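Local structure of peptide methionine sulfoxide reductase MsrA (Corynebacterium diphtheriae, 4D7L) at residues Tyr73-Lys78 and His214-Leu218; His113-Glu118 and Ala204-Tyr208; Val44-Gln49 and Met209-Gln215; Asp140-Gly144 and Leu189-Thr194; Thr65-Gly69 and Arg156-Ala162. The protein reduces methionine (S)-S-oxide in oxidised proteins back to methionine, a repair reaction in which the enzyme is regenerated by thiol-disulfide exchange. All coordinates share one frame; numbering follows the deposited sequence. Where two conformers were deposited one is given.

Interaction 1 (Tyr73-Lys78 and His214-Leu218); sequences YWGAEK and HQQYL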
# COMPACT_ATOMS: atom_id res chain seq x y z
N TYR A 73 1.95 6.01 -1.67
CA TYR A 73 0.57 5.69 -1.27
C TYR A 73 -0.47 6.81 -1.49
O TYR A 73 -1.66 6.56 -1.40
CB TYR A 73 0.44 5.15 0.17
CG TYR A 73 1.07 5.91 1.32
CD1 TYR A 73 1.00 7.30 1.39
CD2 TYR A 73 1.46 5.22 2.46
CE1 TYR A 73 1.50 7.98 2.49
CE2 TYR A 73 1.93 5.88 3.58
CZ TYR A 73 1.94 7.27 3.59
OH TYR A 73 2.39 7.94 4.72
N TRP A 74 -0.06 8.07 -1.72
CA TRP A 74 -1.05 9.11 -1.96
C TRP A 74 -1.85 8.81 -3.22
O TRP A 74 -3.08 8.86 -3.22
CB TRP A 74 -0.40 10.47 -2.13
CG TRP A 74 0.32 10.99 -0.94
CD1 TRP A 74 0.17 10.62 0.38
CD2 TRP A 74 1.33 11.99 -0.97
NE1 TRP A 74 1.03 11.36 1.18
CE2 TRP A 74 1.75 12.21 0.37
CE3 TRP A 74 1.91 12.75 -2.00
CZ2 TRP A 74 2.72 13.15 0.69
CZ3 TRP A 74 2.89 13.69 -1.67
CH2 TRP A 74 3.28 13.88 -0.34
N GLY A 75 -1.14 8.49 -4.30
CA GLY A 75 -1.79 8.20 -5.57
C GLY A 75 -2.52 6.88 -5.49
O GLY A 75 -3.60 6.72 -6.04
N ALA A 76 -1.91 5.92 -4.80
CA ALA A 76 -2.53 4.63 -4.65
C ALA A 76 -3.82 4.72 -3.86
O ALA A 76 -4.79 4.05 -4.19
CB ALA A 76 -1.55 3.66 -3.97
N GLU A 77 -3.86 5.55 -2.82
CA GLU A 77 -5.09 5.61 -2.01
C GLU A 77 -6.25 6.16 -2.85
O GLU A 77 -7.38 5.69 -2.75
CB GLU A 77 -4.93 6.48 -0.75
CG GLU A 77 -6.03 6.10 0.30
CD GLU A 77 -6.32 7.16 1.37
OE1 GLU A 77 -5.58 8.16 1.48
OE2 GLU A 77 -7.30 6.97 2.13
N LYS A 78 -5.95 7.19 -3.64
CA LYS A 78 -6.97 7.82 -4.49
C LYS A 78 -7.52 6.81 -5.50
O LYS A 78 -8.74 6.73 -5.72
CB LYS A 78 -6.38 9.06 -5.20
CG LYS A 78 -7.35 9.84 -6.13
CD LYS A 78 -6.65 11.13 -6.60
CE LYS A 78 -7.37 11.91 -7.71
NZ LYS A 78 -8.84 11.85 -7.69
N HIS A 214 -1.61 12.58 5.99
CA HIS A 214 -1.47 11.69 4.83
C HIS A 214 -2.79 11.08 4.35
O HIS A 214 -2.90 10.65 3.20
CB HIS A 214 -0.49 10.54 5.15
CG HIS A 214 0.93 11.00 5.31
ND1 HIS A 214 1.79 11.12 4.24
CD2 HIS A 214 1.62 11.41 6.40
CE1 HIS A 214 2.95 11.58 4.66
NE2 HIS A 214 2.88 11.75 5.97
N GLN A 215 -3.77 11.00 5.24
CA GLN A 215 -5.04 10.35 4.92
C GLN A 215 -5.79 11.19 3.91
O GLN A 215 -6.09 12.33 4.17
CB GLN A 215 -5.88 10.15 6.19
CG GLN A 215 -5.09 9.44 7.31
CD GLN A 215 -4.62 8.03 6.90
OE1 GLN A 215 -5.29 7.36 6.11
NE2 GLN A 215 -3.49 7.57 7.45
N GLN A 216 -6.05 10.61 2.74
CA GLN A 216 -6.68 11.33 1.62
C GLN A 216 -5.94 12.62 1.29
O GLN A 216 -6.55 13.64 0.98
CB GLN A 216 -8.15 11.63 1.93
CG GLN A 216 -9.00 10.37 2.15
CD GLN A 216 -9.04 9.96 3.61
OE1 GLN A 216 -9.49 10.72 4.47
NE2 GLN A 216 -8.56 8.75 3.91
N TYR A 217 -4.61 12.57 1.36
CA TYR A 217 -3.78 13.74 1.11
C TYR A 217 -4.14 14.49 -0.18
O TYR A 217 -4.24 15.72 -0.19
CB TYR A 217 -2.30 13.31 1.04
CG TYR A 217 -1.37 14.44 0.73
CD1 TYR A 217 -1.03 15.38 1.69
CD2 TYR A 217 -0.79 14.58 -0.55
CE1 TYR A 217 -0.16 16.43 1.40
CE2 TYR A 217 0.07 15.63 -0.85
CZ TYR A 217 0.38 16.55 0.13
OH TYR A 217 1.24 17.59 -0.15
N LEU A 218 -4.31 13.75 -1.26
CA LEU A 218 -4.53 14.39 -2.55
C LEU A 218 -5.89 15.06 -2.63
O LEU A 218 -6.07 16.01 -3.38
CB LEU A 218 -4.39 13.36 -3.67
CG LEU A 218 -2.98 12.80 -3.79
CD1 LEU A 218 -2.94 11.79 -4.94
CD2 LEU A 218 -1.94 13.93 -4.00
O HOH W 1 -4.18 10.82 -1.31
O HOH W 2 -3.22 9.38 0.78
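Trp74 and Tyr217 lie 6.2 Å apart at their CA atoms, where the first turn of helix 73-81 meets a type II turn from His214 to Tyr217 that leads, with Gln216 as N-cap residue, into helix 217-220. The side chains build an aromatic cluster of Tyr73, Trp74, His214 and Tyr217 close to Cys72, the predicted active-site residue, seen here in a disulfide with Cys226. With CG anti to its backbone N (chi1 178°), Tyr217 lays its ring on one face of the indole in a face-to-face stack, its centroid 3.9 Å from that of the six-membered ring of Trp74 and the planes 24° apart, while its CB makes a CH-pi contact with the five-membered ring. The indole is also held at its edge: NE1 of Trp74 gives a nearly straight bond to ND1 of His214 (3.2 Å), in the indole plane but tilted from that of the imidazole. OH of Tyr73 lies over one face of the His214 ring, toward the rim. Leu218 packs its CG against CB of Trp74. The carboxylate of Glu77 grips Gln216 at two points, each oxygen through its syn lone pair: OE1 takes the backbone N and OE2 the side-chain NE2, each at 2.8 Å. Thr89 gives OE2 a second partner. One water donates to both OE1 of Glu77 (2.7 Å) and the backbone O of His214.

Interaction 2 (His113-Glu118 and Ala204-Tyr208); sequences HTEIVE and AGEYY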
# COMPACT_ATOMS: atom_id res chain seq x y z
N HIS A 113 9.28 -1.28 6.60
CA HIS A 113 7.90 -1.25 6.12
C HIS A 113 7.76 -0.77 4.67
O HIS A 113 8.64 -0.09 4.13
CB HIS A 113 7.01 -0.33 6.98
CG HIS A 113 6.74 -0.85 8.35
ND1 HIS A 113 6.01 -1.99 8.58
CD2 HIS A 113 7.10 -0.37 9.57
CE1 HIS A 113 5.92 -2.20 9.88
NE2 HIS A 113 6.57 -1.23 10.51
N THR A 114 6.68 -1.14 4.02
CA THR A 114 6.40 -0.54 2.72
C THR A 114 5.14 0.31 2.86
O THR A 114 4.33 0.11 3.77
CB THR A 114 6.27 -1.58 1.59
OG1 THR A 114 6.40 -0.92 0.32
CG2 THR A 114 4.92 -2.31 1.66
N GLU A 115 5.00 1.28 1.96
CA GLU A 115 3.86 2.18 1.96
C GLU A 115 2.64 1.42 1.47
O GLU A 115 2.63 0.90 0.35
CB GLU A 115 4.12 3.41 1.08
CG GLU A 115 5.17 4.33 1.71
CD GLU A 115 5.28 5.69 1.02
OE1 GLU A 115 4.51 5.97 0.07
OE2 GLU A 115 6.16 6.48 1.44
N ILE A 116 1.62 1.38 2.32
CA ILE A 116 0.46 0.51 2.13
C ILE A 116 -0.83 1.29 2.13
O ILE A 116 -1.00 2.22 2.93
CB ILE A 116 0.39 -0.55 3.26
CG1 ILE A 116 1.53 -1.56 3.10
CG2 ILE A 116 -1.00 -1.26 3.31
CD1 ILE A 116 1.38 -2.47 1.85
N VAL A 117 -1.74 0.89 1.25
CA VAL A 117 -3.13 1.31 1.30
C VAL A 117 -3.97 0.20 1.89
O VAL A 117 -3.97 -0.93 1.39
CB VAL A 117 -3.69 1.63 -0.10
CG1 VAL A 117 -5.17 2.12 0.01
CG2 VAL A 117 -2.84 2.68 -0.81
N GLU A 118 -4.65 0.51 2.99
CA GLU A 118 -5.68 -0.34 3.56
C GLU A 118 -6.94 -0.16 2.71
O GLU A 118 -7.45 0.94 2.61
CB GLU A 118 -5.96 0.04 5.01
CG GLU A 118 -7.17 -0.69 5.63
CD GLU A 118 -7.58 -0.14 6.99
OE1 GLU A 118 -7.34 1.06 7.27
OE2 GLU A 118 -8.16 -0.92 7.77
N ALA A 204 6.18 -7.39 11.88
CA ALA A 204 5.46 -6.69 12.93
C ALA A 204 4.09 -7.31 13.12
O ALA A 204 3.52 -7.22 14.19
CB ALA A 204 5.32 -5.21 12.61
N GLY A 205 3.56 -7.94 12.07
CA GLY A 205 2.27 -8.61 12.17
C GLY A 205 1.05 -7.69 12.15
O GLY A 205 -0.07 -8.16 12.34
N GLU A 206 1.25 -6.41 11.86
CA GLU A 206 0.18 -5.40 11.98
C GLU A 206 0.36 -4.34 10.94
O GLU A 206 1.46 -4.16 10.41
CB GLU A 206 0.18 -4.68 13.35
CG GLU A 206 0.05 -5.55 14.56
CD GLU A 206 0.11 -4.74 15.84
OE1 GLU A 206 -0.33 -3.57 15.82
OE2 GLU A 206 0.61 -5.26 16.85
N TYR A 207 -0.72 -3.60 10.70
CA TYR A 207 -0.68 -2.41 9.86
C TYR A 207 -0.77 -1.18 10.75
O TYR A 207 -1.54 -1.16 11.71
CB TYR A 207 -1.86 -2.44 8.87
CG TYR A 207 -2.22 -1.14 8.19
CD1 TYR A 207 -1.48 -0.69 7.10
CD2 TYR A 207 -3.35 -0.41 8.59
CE1 TYR A 207 -1.82 0.49 6.43
CE2 TYR A 207 -3.71 0.79 7.92
CZ TYR A 207 -2.94 1.21 6.84
OH TYR A 207 -3.29 2.36 6.17
N TYR A 208 0.02 -0.15 10.43
CA TYR A 208 0.07 1.07 11.23
C TYR A 208 -0.34 2.26 10.40
O TYR A 208 0.26 2.51 9.36
CB TYR A 208 1.50 1.30 11.77
CG TYR A 208 2.02 0.14 12.58
CD1 TYR A 208 1.54 -0.09 13.88
CD2 TYR A 208 2.97 -0.74 12.06
CE1 TYR A 208 2.01 -1.16 14.65
CE2 TYR A 208 3.44 -1.82 12.82
CZ TYR A 208 2.96 -2.01 14.11
OH TYR A 208 3.44 -3.07 14.86
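Tyr207 and Tyr208, consecutive in the chain, send their rings to different parts of the segment 113-118. The ring of Tyr207 lies across Ile116 and Glu118, two residues apart and on the same side of the strand. Its CE1 meets the methyl CG2 of Ile116 at 3.7 Å, and the other side of the ring, through CE2, meets OE1 of Glu118 at the same distance of 3.7 Å. The Glu118 side chain crosses the tyrosine at about a right angle with carboxylate and ring planes 53° apart. With its CG anti to the backbone N (chi1 164°), Tyr207 extends far enough for CB of Glu118 to touch both CZ and OH. This packing lays the loop before the short strand 208-209 over strand 114-121, an inner strand of the mixed sheet of the MsrA fold. The polar ends gather at Ser90 on the neighbouring strand 86-94, whose OG bonds to both Tyr207 OH and Glu118 OE1; OE2 of Glu118 forms a salt bridge with Arg58. At the far end His113 points CE1 at the ring edge of Tyr208, 3.9 Å from CE2, the two planes steeply inclined at 73°. CB of Ala204 lies near the imidazole plane, 4.1 Å from CE1 of His113, while NE2 of His113 bonds to the backbone O of Thr98.

Interaction 3 (Val44-Gln49 and Met209-Gln215); sequences VLPNPQ and MAEDEHQ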
# COMPACT_ATOMS: atom_id res chain seq x y z
N VAL A 44 0.29 6.25 16.15
CA VAL A 44 0.60 7.60 15.77
C VAL A 44 -0.69 8.39 15.52
O VAL A 44 -0.79 9.58 15.83
CB VAL A 44 1.48 7.58 14.50
CG1 VAL A 44 1.49 8.91 13.81
CG2 VAL A 44 2.92 7.12 14.85
N LEU A 45 -1.71 7.69 15.03
CA LEU A 45 -3.01 8.29 14.78
C LEU A 45 -4.08 7.47 15.52
O LEU A 45 -4.75 6.63 14.92
CB LEU A 45 -3.29 8.32 13.26
CG LEU A 45 -4.64 8.84 12.75
CD1 LEU A 45 -4.91 10.20 13.32
CD2 LEU A 45 -4.69 8.87 11.20
N PRO A 46 -4.23 7.69 16.83
CA PRO A 46 -5.13 6.80 17.58
C PRO A 46 -6.61 7.00 17.24
O PRO A 46 -7.38 6.05 17.36
CB PRO A 46 -4.86 7.19 19.03
CG PRO A 46 -4.38 8.61 18.96
CD PRO A 46 -3.58 8.69 17.69
N ASN A 47 -6.98 8.19 16.79
CA ASN A 47 -8.37 8.50 16.50
C ASN A 47 -8.57 9.10 15.10
O ASN A 47 -8.74 10.29 14.95
CB ASN A 47 -8.90 9.43 17.59
CG ASN A 47 -8.96 8.73 18.95
OD1 ASN A 47 -9.38 7.57 19.04
ND2 ASN A 47 -8.47 9.40 19.99
N PRO A 48 -8.49 8.25 14.07
CA PRO A 48 -8.64 8.69 12.68
C PRO A 48 -10.00 9.34 12.44
O PRO A 48 -10.98 8.96 13.06
CB PRO A 48 -8.52 7.39 11.88
CG PRO A 48 -8.91 6.32 12.86
CD PRO A 48 -8.42 6.78 14.19
N GLN A 49 -10.04 10.34 11.57
CA GLN A 49 -11.29 11.00 11.24
C GLN A 49 -11.93 10.25 10.09
O GLN A 49 -11.25 9.53 9.36
CB GLN A 49 -11.04 12.47 10.86
CG GLN A 49 -10.44 13.28 11.98
CD GLN A 49 -11.36 13.31 13.20
OE1 GLN A 49 -12.48 13.82 13.14
NE2 GLN A 49 -10.89 12.73 14.31
N MET A 209 -1.36 2.99 10.84
CA MET A 209 -1.80 4.15 10.08
C MET A 209 -0.78 5.27 10.11
O MET A 209 -0.20 5.54 11.15
CB MET A 209 -3.13 4.70 10.62
CG MET A 209 -4.32 3.79 10.46
SD MET A 209 -5.82 4.69 10.98
CE MET A 209 -6.12 5.76 9.60
N ALA A 210 -0.62 5.94 8.97
CA ALA A 210 0.19 7.15 8.89
C ALA A 210 -0.54 8.32 9.56
O ALA A 210 -1.74 8.24 9.82
CB ALA A 210 0.51 7.48 7.43
N GLU A 211 0.18 9.42 9.81
CA GLU A 211 -0.37 10.64 10.37
C GLU A 211 -1.62 11.11 9.62
O GLU A 211 -1.79 10.83 8.45
CB GLU A 211 0.69 11.76 10.34
CG GLU A 211 1.86 11.56 11.33
CD GLU A 211 2.99 10.66 10.79
OE1 GLU A 211 2.81 9.95 9.78
OE2 GLU A 211 4.08 10.68 11.40
N ASP A 212 -2.48 11.84 10.32
CA ASP A 212 -3.72 12.36 9.73
C ASP A 212 -3.54 13.12 8.40
O ASP A 212 -4.37 13.01 7.47
CB ASP A 212 -4.41 13.27 10.75
CG ASP A 212 -5.72 13.86 10.24
OD1 ASP A 212 -6.69 13.08 10.03
OD2 ASP A 212 -5.77 15.09 10.05
N GLU A 213 -2.46 13.88 8.30
CA GLU A 213 -2.17 14.68 7.12
C GLU A 213 -2.07 13.83 5.86
O GLU A 213 -2.37 14.31 4.76
CB GLU A 213 -0.86 15.47 7.30
CG GLU A 213 -0.97 16.61 8.31
CD GLU A 213 -0.95 16.15 9.79
OE1 GLU A 213 -0.64 14.98 10.10
OE2 GLU A 213 -1.27 17.00 10.66
N HIS A 214 -1.61 12.58 5.99
CA HIS A 214 -1.47 11.69 4.83
C HIS A 214 -2.79 11.08 4.35
O HIS A 214 -2.90 10.65 3.20
CB HIS A 214 -0.49 10.54 5.15
CG HIS A 214 0.93 11.00 5.31
ND1 HIS A 214 1.79 11.12 4.24
CD2 HIS A 214 1.62 11.41 6.40
CE1 HIS A 214 2.95 11.58 4.66
NE2 HIS A 214 2.88 11.75 5.97
N GLN A 215 -3.77 11.00 5.24
CA GLN A 215 -5.04 10.35 4.92
C GLN A 215 -5.79 11.19 3.91
O GLN A 215 -6.09 12.33 4.17
CB GLN A 215 -5.88 10.15 6.19
CG GLN A 215 -5.09 9.44 7.31
CD GLN A 215 -4.62 8.03 6.90
OE1 GLN A 215 -5.29 7.36 6.11
NE2 GLN A 215 -3.49 7.57 7.45
O HOH W 3 -1.49 5.24 13.68
O HOH W 4 -7.75 10.62 9.82
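Leu45 and Met209 form the dense part of this contact, which fastens the N-terminal loop 44-49 to the turn before helix 217-220. The branched end of Leu45 touches most: CD2 lies 3.3 Å from the backbone O of Ala210 and 3.8 Å from the methyl CE of Met209, and also packs against CG of Gln215, while CD1 meets CB of Asp212. Its CG, anti to the backbone N (chi1 177°), carries the two methyls into the bend of the 209-215 loop. Met209 folds at its last torsion (chi3 76°), turning CE toward Leu45 and also against CB of Pro48 at 3.7 Å. CG1 of Val44 rests on CG of Glu211, whose OE2 bonds to the backbone N of Tyr103. The outer side is looser and watery. One water accepts from Leu45 N (2.8 Å) and donates to Met209 O; another accepts from Gln49 N and donates to OD1 of Asp212, 2.7 Å from that oxygen. Within the loop, NE2 of Gln215 reaches Ala210 O from above the carbonyl plane of Ala210 and also bonds to Val91 O. Direct contact is thus mostly by aliphatic side chains, partly against backbone atoms, and the bridging waters supply the hydrogen-bonded links.

Interaction 4 (Asp140-Gly144 and Leu189-Thr194); sequences DPTQG and LGRITT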
# COMPACT_ATOMS: atom_id res chain seq x y z
N ASP A 140 4.31 -1.13 -11.84
CA ASP A 140 5.24 -2.11 -12.37
C ASP A 140 5.67 -3.00 -11.22
O ASP A 140 6.40 -2.54 -10.31
CB ASP A 140 6.44 -1.41 -13.01
CG ASP A 140 7.43 -2.39 -13.65
OD1 ASP A 140 7.40 -3.59 -13.35
OD2 ASP A 140 8.23 -1.94 -14.47
N PRO A 141 5.21 -4.25 -11.22
CA PRO A 141 5.48 -5.12 -10.07
C PRO A 141 6.81 -5.88 -10.21
O PRO A 141 6.94 -6.93 -9.59
CB PRO A 141 4.31 -6.10 -10.10
CG PRO A 141 4.09 -6.28 -11.62
CD PRO A 141 4.33 -4.91 -12.22
N THR A 142 7.74 -5.38 -11.02
CA THR A 142 8.99 -6.10 -11.25
C THR A 142 10.22 -5.31 -10.81
O THR A 142 11.36 -5.73 -11.08
CB THR A 142 9.19 -6.43 -12.76
OG1 THR A 142 9.43 -5.20 -13.48
CG2 THR A 142 7.95 -7.17 -13.35
N GLN A 143 10.02 -4.18 -10.14
CA GLN A 143 11.13 -3.25 -9.91
C GLN A 143 11.86 -3.39 -8.57
O GLN A 143 12.84 -2.70 -8.34
CB GLN A 143 10.64 -1.81 -10.06
CG GLN A 143 10.07 -1.54 -11.45
CD GLN A 143 9.78 -0.07 -11.67
OE1 GLN A 143 9.74 0.70 -10.72
NE2 GLN A 143 9.61 0.34 -12.92
N GLY A 144 11.41 -4.28 -7.70
CA GLY A 144 12.13 -4.52 -6.47
C GLY A 144 11.96 -3.36 -5.50
O GLY A 144 10.83 -3.01 -5.16
N LEU A 189 10.93 -7.45 -18.70
CA LEU A 189 11.05 -6.95 -17.34
C LEU A 189 11.57 -7.95 -16.29
O LEU A 189 11.72 -7.60 -15.13
CB LEU A 189 9.69 -6.42 -16.89
CG LEU A 189 9.13 -5.30 -17.78
CD1 LEU A 189 7.83 -4.78 -17.16
CD2 LEU A 189 10.14 -4.19 -17.94
N GLY A 190 11.84 -9.19 -16.67
CA GLY A 190 12.29 -10.17 -15.68
C GLY A 190 11.19 -10.53 -14.66
O GLY A 190 9.99 -10.44 -14.96
N ARG A 191 11.60 -10.92 -13.45
CA ARG A 191 10.72 -11.53 -12.44
C ARG A 191 9.80 -10.56 -11.70
O ARG A 191 10.15 -9.40 -11.52
CB ARG A 191 11.55 -12.27 -11.39
CG ARG A 191 12.25 -13.54 -11.88
CD ARG A 191 13.30 -14.04 -10.85
NE ARG A 191 14.39 -13.08 -10.69
CZ ARG A 191 15.62 -13.38 -10.25
NH1 ARG A 191 15.93 -14.62 -9.92
NH2 ARG A 191 16.54 -12.42 -10.15
N ILE A 192 8.64 -11.05 -11.28
CA ILE A 192 7.75 -10.26 -10.42
C ILE A 192 8.36 -10.18 -9.02
O ILE A 192 8.77 -11.20 -8.49
CB ILE A 192 6.35 -10.88 -10.34
CG1 ILE A 192 5.65 -10.76 -11.69
CG2 ILE A 192 5.52 -10.17 -9.26
CD1 ILE A 192 4.36 -11.57 -11.80
N THR A 193 8.40 -9.00 -8.42
CA THR A 193 9.02 -8.85 -7.10
C THR A 193 7.99 -8.64 -5.97
O THR A 193 8.36 -8.51 -4.80
CB THR A 193 10.01 -7.67 -7.09
OG1 THR A 193 9.31 -6.47 -7.43
CG2 THR A 193 11.12 -7.90 -8.11
N THR A 194 6.71 -8.57 -6.32
CA THR A 194 5.62 -8.41 -5.32
C THR A 194 5.74 -9.40 -4.15
O THR A 194 5.88 -10.59 -4.35
CB THR A 194 4.23 -8.62 -5.98
OG1 THR A 194 4.13 -7.80 -7.15
CG2 THR A 194 3.07 -8.28 -5.01
O HOH W 5 12.57 -8.05 -11.81
O HOH W 6 12.06 -4.92 -14.26
O HOH W 7 8.82 -4.72 -5.35
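Thr193 carries much of the joint between two surface loops, one following helix 128-137 and the other linking helix 166-186 to strand 195-198. Starting from CB, which lies 3.7 Å from the N of Gly144, its side chain divides. The methyl CG2 passes alongside the other loop, approaching Gly144 N and the O of Thr142. The hydroxyl OG1 sits between its own backbone N and carbonyl carbon (chi1 59°), which brings it to the N of Gly144, an N-H donor at 3.0 Å, and to a water shared with Gly144 O. OG1 is also 3.2 Å from Pro141 O, where the hydroxyl proton is not settled. The backbone adds a straighter bond: the N-H of Thr193 is hydrogen-bonded to Pro141 O at 2.8 Å (167°), in the carbonyl plane. Alongside, CB of Pro141 touches OG1 of Thr194, a hydroxyl hydrogen-bonded to OG of Ser157.

An Asx turn shapes the loop 140-144. OD1 of Asp140 accepts from Thr142 N on its anti side and from Thr142 OG1, at 2.6 Å, on its syn side, both tilted out of the carboxylate plane. Thus fixed, Thr142 turns its CB to the O of Arg191 (3.4 Å) and its OG1 to CB of Leu189. The chemistry is mainly that of backbone amides, carbonyls and threonine hydroxyls, so directional bonds match the two irregular loops, with waters bridging further carbonyls and hydroxyls.

Interaction 5 (Thr65-Gly69 and Arg156-Ala162); sequences TIYIG and RSAIYTA. With PGE (triethylene glycol), chain K.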
# COMPACT_ATOMS: atom_id res chain seq x y z
N THR A 65 -11.02 -6.83 3.91
CA THR A 65 -9.89 -5.91 3.83
C THR A 65 -8.73 -6.55 3.05
O THR A 65 -8.43 -7.73 3.24
CB THR A 65 -9.38 -5.51 5.22
OG1 THR A 65 -10.45 -4.92 5.97
CG2 THR A 65 -8.22 -4.50 5.10
N ILE A 66 -8.12 -5.76 2.16
CA ILE A 66 -6.85 -6.14 1.55
C ILE A 66 -5.87 -4.97 1.67
O ILE A 66 -6.26 -3.80 1.65
CB ILE A 66 -7.04 -6.57 0.06
CG1 ILE A 66 -5.75 -7.15 -0.53
CG2 ILE A 66 -7.65 -5.42 -0.79
CD1 ILE A 66 -5.92 -7.60 -2.01
N TYR A 67 -4.59 -5.29 1.85
CA TYR A 67 -3.55 -4.28 2.02
C TYR A 67 -2.66 -4.25 0.80
O TYR A 67 -2.07 -5.26 0.42
CB TYR A 67 -2.71 -4.57 3.28
CG TYR A 67 -3.52 -4.54 4.54
CD1 TYR A 67 -4.17 -5.68 5.00
CD2 TYR A 67 -3.69 -3.35 5.26
CE1 TYR A 67 -4.95 -5.66 6.15
CE2 TYR A 67 -4.47 -3.32 6.42
CZ TYR A 67 -5.09 -4.49 6.86
OH TYR A 67 -5.86 -4.48 7.99
N ILE A 68 -2.54 -3.08 0.17
CA ILE A 68 -1.90 -2.98 -1.13
C ILE A 68 -0.72 -2.04 -1.12
O ILE A 68 -0.85 -0.89 -0.68
CB ILE A 68 -2.91 -2.48 -2.19
CG1 ILE A 68 -4.10 -3.44 -2.27
CG2 ILE A 68 -2.24 -2.30 -3.56
CD1 ILE A 68 -3.71 -4.81 -2.72
N GLY A 69 0.41 -2.51 -1.62
CA GLY A 69 1.57 -1.64 -1.78
C GLY A 69 1.97 -1.54 -3.24
O GLY A 69 2.37 -2.53 -3.86
N ARG A 156 8.32 -0.80 -2.29
CA ARG A 156 8.24 -2.12 -2.93
C ARG A 156 6.79 -2.61 -3.10
O ARG A 156 5.89 -2.21 -2.36
CB ARG A 156 9.06 -3.17 -2.15
CG ARG A 156 8.49 -3.58 -0.76
CD ARG A 156 9.56 -4.45 -0.05
NE ARG A 156 9.11 -5.03 1.22
CZ ARG A 156 9.20 -4.42 2.40
NH1 ARG A 156 9.66 -3.17 2.47
NH2 ARG A 156 8.80 -5.03 3.52
N SER A 157 6.59 -3.49 -4.07
CA SER A 157 5.27 -4.03 -4.38
C SER A 157 4.84 -5.05 -3.32
O SER A 157 5.66 -5.88 -2.91
CB SER A 157 5.31 -4.70 -5.76
OG SER A 157 4.04 -5.21 -6.12
N ALA A 158 3.59 -4.98 -2.85
CA ALA A 158 3.13 -5.93 -1.83
C ALA A 158 1.62 -6.13 -1.85
O ALA A 158 0.85 -5.24 -2.23
CB ALA A 158 3.59 -5.49 -0.42
N ILE A 159 1.21 -7.33 -1.43
CA ILE A 159 -0.18 -7.61 -1.09
C ILE A 159 -0.18 -8.35 0.24
O ILE A 159 0.36 -9.46 0.35
CB ILE A 159 -0.89 -8.48 -2.14
CG1 ILE A 159 -0.88 -7.80 -3.52
CG2 ILE A 159 -2.35 -8.76 -1.71
CD1 ILE A 159 -1.31 -8.72 -4.66
N TYR A 160 -0.76 -7.74 1.28
CA TYR A 160 -0.91 -8.45 2.56
C TYR A 160 -2.38 -8.76 2.79
O TYR A 160 -3.23 -7.90 2.59
CB TYR A 160 -0.34 -7.63 3.73
CG TYR A 160 1.10 -7.17 3.51
CD1 TYR A 160 2.08 -8.07 3.07
CD2 TYR A 160 1.47 -5.85 3.73
CE1 TYR A 160 3.42 -7.65 2.86
CE2 TYR A 160 2.79 -5.42 3.51
CZ TYR A 160 3.74 -6.32 3.08
OH TYR A 160 5.01 -5.90 2.87
N THR A 161 -2.68 -9.98 3.20
CA THR A 161 -4.08 -10.39 3.31
C THR A 161 -4.56 -10.47 4.77
O THR A 161 -3.78 -10.51 5.72
CB THR A 161 -4.29 -11.74 2.61
OG1 THR A 161 -3.43 -12.72 3.19
CG2 THR A 161 -3.99 -11.61 1.12
N ALA A 162 -5.88 -10.46 4.94
CA ALA A 162 -6.46 -10.42 6.27
C ALA A 162 -7.73 -11.27 6.36
O ALA A 162 -8.27 -11.71 5.34
CB ALA A 162 -6.77 -8.97 6.67
C1 PGE K . -12.38 -7.13 7.88
O1 PGE K . -12.80 -6.12 6.98
C2 PGE K . -11.16 -7.83 7.30
O2 PGE K . -10.46 -8.54 8.31
O HOH W 8 -7.17 -9.95 2.41
O HOH W 9 -10.77 -9.60 4.87
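Tyr67 and Tyr160 share a similar first torsion (chi1 -62° and -53°), which sets each CG beside its backbone N, while the strand pairing brings their CB atoms to 3.9 Å on the same face of the sheet. They form a hydrogen-bonded pair in the antiparallel ladder of strands 64-69 and 158-161, two neighbouring inner strands of the mixed sheet of the MsrA fold. The N of Tyr67 bonds to Tyr160 O at 3.0 Å and the N of Tyr160 to Tyr67 O; Gly69 and Ala158 repeat the pattern further along. The tyrosine rings then part: that of Tyr67 keeps its edge to the neighbouring strand, the O of Tyr160 and CB of Ala162 lying in its plane, with CE1 3.8 Å from that methyl, while Tyr160 leads its OH away to Glu195. On the other face, toward helices 128-137 and 166-186, Ile159 fits between two isoleucines. Its CG2 touches CD1 of Ile66 at 3.8 Å, and its CG1 lies side by side with the Ile68 branch ending in CD1. Toward the Thr65 end, one water donates to Thr65 O (2.7 Å) and accepts from the N of Ala162. OG1 of Thr65 is hydrogen-bonded to O1 of a triethylene glycol, probably from the crystallisation liquor, at 2.8 Å.

How the interactions relate
Interactions 2 and 5 form the centre of the fold, about 8 Å apart between centres, on the mixed sheet where strands 64-69 and 114-121 are neighbours; Val117 N meets Ile68 O between them. Helix 73-81 of interaction 1 follows strand 64-69 in the chain and packs on strand 114-121, Ala76 against Val117. Interaction 1 shares His214 and Gln215 with interaction 3, both ending on the same stretch of chain. Interaction 4 lies on the opposite side of the chain's centre, about 30 Å from interaction 3 between centres, yet touches interaction 5 through Thr194 and Ser157. Along the chain interactions 2, 4 and 5 are nested inside the long loop closed by interaction 3, while interaction 1 lies beside Cys72.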